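SeviL (Septifer virgatus, PDB 6LF2) binds the glycans of GM1b and asialo-GM1 as an R-type lectin of trefoil fold from a mussel. Local coordinates at residues Trp84-Val89 and Gly94-Leu99. Residues are numbered along the deposited sequence; the frame is centred on the assembly and turned at random. Where two conformers were deposited one is given.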
loop_
_atom_site.group_PDB
_atom_site.type_symbol
_atom_site.label_atom_id
_atom_site.label_comp_id
_atom_site.label_asym_id
_atom_site.label_seq_id
_atom_site.Cartn_x
_atom_site.Cartn_y
_atom_site.Cartn_z
ATOM N N TRP B 84 -0.433 20.577 1.169
ATOM C CA TRP B 84 -1.511 19.674 1.548
ATOM C C TRP B 84 -1.373 19.384 3.027
ATOM O O TRP B 84 -0.257 19.238 3.530
ATOM C CB TRP B 84 -1.446 18.349 0.765
ATOM C CG TRP B 84 -1.425 18.505 -0.704
ATOM C CD1 TRP B 84 -0.339 18.788 -1.485
ATOM C CD2 TRP B 84 -2.538 18.404 -1.590
ATOM N NE1 TRP B 84 -0.713 18.869 -2.797
ATOM C CE2 TRP B 84 -2.057 18.634 -2.894
ATOM C CE3 TRP B 84 -3.902 18.142 -1.409
ATOM C CZ2 TRP B 84 -2.886 18.609 -4.009
ATOM C CZ3 TRP B 84 -4.717 18.108 -2.515
ATOM C CH2 TRP B 84 -4.209 18.342 -3.801
ATOM N N SER B 85 -2.498 19.297 3.728
ATOM C CA SER B 85 -2.486 18.807 5.093
ATOM C C SER B 85 -3.078 17.405 5.137
ATOM O O SER B 85 -3.866 17.014 4.270
ATOM C CB SER B 85 -3.258 19.735 6.040
ATOM O OG SER B 85 -4.585 19.927 5.593
ATOM N N LEU B 86 -2.648 16.646 6.138
ATOM C CA LEU B 86 -3.176 15.309 6.365
ATOM C C LEU B 86 -4.300 15.395 7.391
ATOM O O LEU B 86 -4.093 15.848 8.521
ATOM C CB LEU B 86 -2.071 14.359 6.825
ATOM C CG LEU B 86 -1.271 13.666 5.715
ATOM C CD1 LEU B 86 -0.542 14.658 4.811
ATOM C CD2 LEU B 86 -0.283 12.691 6.329
ATOM N N GLU B 87 -5.491 14.970 6.988
ATOM C CA GLU B 87 -6.667 14.985 7.854
ATOM C C GLU B 87 -7.023 13.540 8.178
ATOM O O GLU B 87 -7.485 12.802 7.304
ATOM C CB GLU B 87 -7.830 15.699 7.180
ATOM C CG GLU B 87 -9.090 15.784 8.038
ATOM C CD GLU B 87 -10.254 16.443 7.307
ATOM O OE1 GLU B 87 -10.207 17.677 7.076
ATOM O OE2 GLU B 87 -11.211 15.718 6.948
ATOM N N GLU B 88 -6.799 13.135 9.422
ATOM C CA GLU B 88 -7.013 11.740 9.761
ATOM C C GLU B 88 -8.493 11.401 9.631
ATOM O O GLU B 88 -9.369 12.235 9.882
ATOM C CB GLU B 88 -6.492 11.430 11.164
ATOM C CG GLU B 88 -7.325 11.962 12.300
ATOM C CD GLU B 88 -6.712 11.620 13.643
ATOM O OE1 GLU B 88 -5.541 11.179 13.656
ATOM O OE2 GLU B 88 -7.400 11.786 14.677
ATOM N N VAL B 89 -8.760 10.187 9.160
ATOM C CA VAL B 89 -10.118 9.674 9.021
ATOM C C VAL B 89 -10.461 8.956 10.324
ATOM O O VAL B 89 -9.912 7.874 10.576
ATOM C CB VAL B 89 -10.229 8.727 7.820
ATOM C CG1 VAL B 89 -11.599 8.102 7.737
ATOM C CG2 VAL B 89 -9.888 9.464 6.530
ATOM N N GLY B 94 -5.321 4.677 10.131
ATOM C CA GLY B 94 -4.301 4.520 9.121
ATOM C C GLY B 94 -4.550 5.289 7.846
ATOM O O GLY B 94 -3.628 5.416 7.028
ATOM N N PHE B 95 -5.757 5.818 7.656
ATOM C CA PHE B 95 -6.098 6.543 6.441
ATOM C C PHE B 95 -6.203 8.040 6.703
ATOM O O PHE B 95 -6.508 8.481 7.814
ATOM C CB PHE B 95 -7.406 6.019 5.844
ATOM C CG PHE B 95 -7.268 4.647 5.241
ATOM C CD1 PHE B 95 -7.378 3.521 6.034
ATOM C CD2 PHE B 95 -6.983 4.490 3.892
ATOM C CE1 PHE B 95 -7.237 2.259 5.490
ATOM C CE2 PHE B 95 -6.836 3.221 3.346
ATOM C CZ PHE B 95 -6.965 2.110 4.150
ATOM N N TYR B 96 -5.929 8.811 5.656
ATOM C CA TYR B 96 -5.966 10.264 5.704
ATOM C C TYR B 96 -6.709 10.799 4.491
ATOM O O TYR B 96 -6.643 10.234 3.395
ATOM C CB TYR B 96 -4.560 10.879 5.697
ATOM C CG TYR B 96 -3.715 10.594 6.902
ATOM C CD1 TYR B 96 -3.797 11.392 8.034
ATOM C CD2 TYR B 96 -2.804 9.544 6.901
ATOM C CE1 TYR B 96 -3.014 11.148 9.139
ATOM C CE2 TYR B 96 -2.017 9.291 8.002
ATOM C CZ TYR B 96 -2.122 10.096 9.121
ATOM O OH TYR B 96 -1.334 9.841 10.221
ATOM N N ARG B 97 -7.392 11.918 4.686
ATOM C CA ARG B 97 -7.726 12.774 3.559
ATOM C C ARG B 97 -6.579 13.758 3.351
ATOM O O ARG B 97 -5.860 14.106 4.293
ATOM C CB ARG B 97 -9.044 13.518 3.790
ATOM C CG ARG B 97 -10.265 12.627 3.696
ATOM C CD ARG B 97 -11.562 13.432 3.720
ATOM N NE ARG B 97 -12.724 12.599 3.423
ATOM C CZ ARG B 97 -13.345 11.841 4.324
ATOM N NH1 ARG B 97 -12.912 11.802 5.577
ATOM N NH2 ARG B 97 -14.396 11.117 3.969
ATOM N N LEU B 98 -6.368 14.141 2.105
ATOM C CA LEU B 98 -5.318 15.086 1.738
ATOM C C LEU B 98 -6.008 16.372 1.307
ATOM O O LEU B 98 -6.655 16.406 0.256
ATOM C CB LEU B 98 -4.442 14.520 0.619
ATOM C CG LEU B 98 -3.664 13.267 1.029
ATOM C CD1 LEU B 98 -3.019 12.595 -0.172
ATOM C CD2 LEU B 98 -2.618 13.680 2.007
ATOM N N LEU B 99 -5.870 17.416 2.123
ATOM C CA LEU B 99 -6.641 18.647 1.984
ATOM C C LEU B 99 -5.750 19.756 1.429
ATOM O O LEU B 99 -4.760 20.138 2.062
ATOM C CB LEU B 99 -7.234 19.050 3.333
ATOM C CG LEU B 99 -8.016 20.362 3.390
ATOM C CD1 LEU B 99 -9.234 20.274 2.479
ATOM C CD2 LEU B 99 -8.421 20.651 4.830
HETATM O O HOH W 1 -10.898 13.100 7.019
#
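L86 lies against Y96 and L98 across an antiparallel β-hairpin of the SeviL β-trefoil, formed by strands 84-88 and 96-100. Five backbone hydrogen bonds tie the strands: S85 and L99 exchange two, E87 and R97 another two, and beyond them V89 N reaches F95 O at 3.1 Å. Packing is tight on the face of L86, L98 and Y96. The two leucines run side by side, L86 CD1 3.6 Å from L98 CD2. The other L86 methyl, CD2, sits over one face of the Y96 ring in a CH-pi contact, 3.9 Å from its centroid and almost on the ring normal, while L86 CB meets Y96 CD1 at 3.6 Å. At the hairpin's open end the W84 indole turns an edge to the carbonyl of L98, and its NE1 bonds to L65 O; L98 in turn packs on L107 and W126, joining the hairpin to the rest of the trefoil. The same face thins out at exposed E88, whose CA lies 3.7 Å from Y96 CD1 and whose CB comes near CE1 of that ring. On the opposite face, which carries S85, E87, R97 and L99, L99 CB lies against S85 OG, while the E87 and R97 side chains meet more loosely through their polar ends. E87, with CG anti to its backbone nitrogen (chi1 -179°) and an extended chain, crosses R97 obliquely; OE2 and NH1 stay 4.5 Å apart, beyond a salt bridge. R97 NE instead pairs with E124 and NH2 with T121 O, while E87 OE1 bonds to Y106 OH. One water bridges the two, donating to E87 OE2 at 2.6 Å and accepting from R97 NH1 in the guanidinium plane, at 2.8 Å.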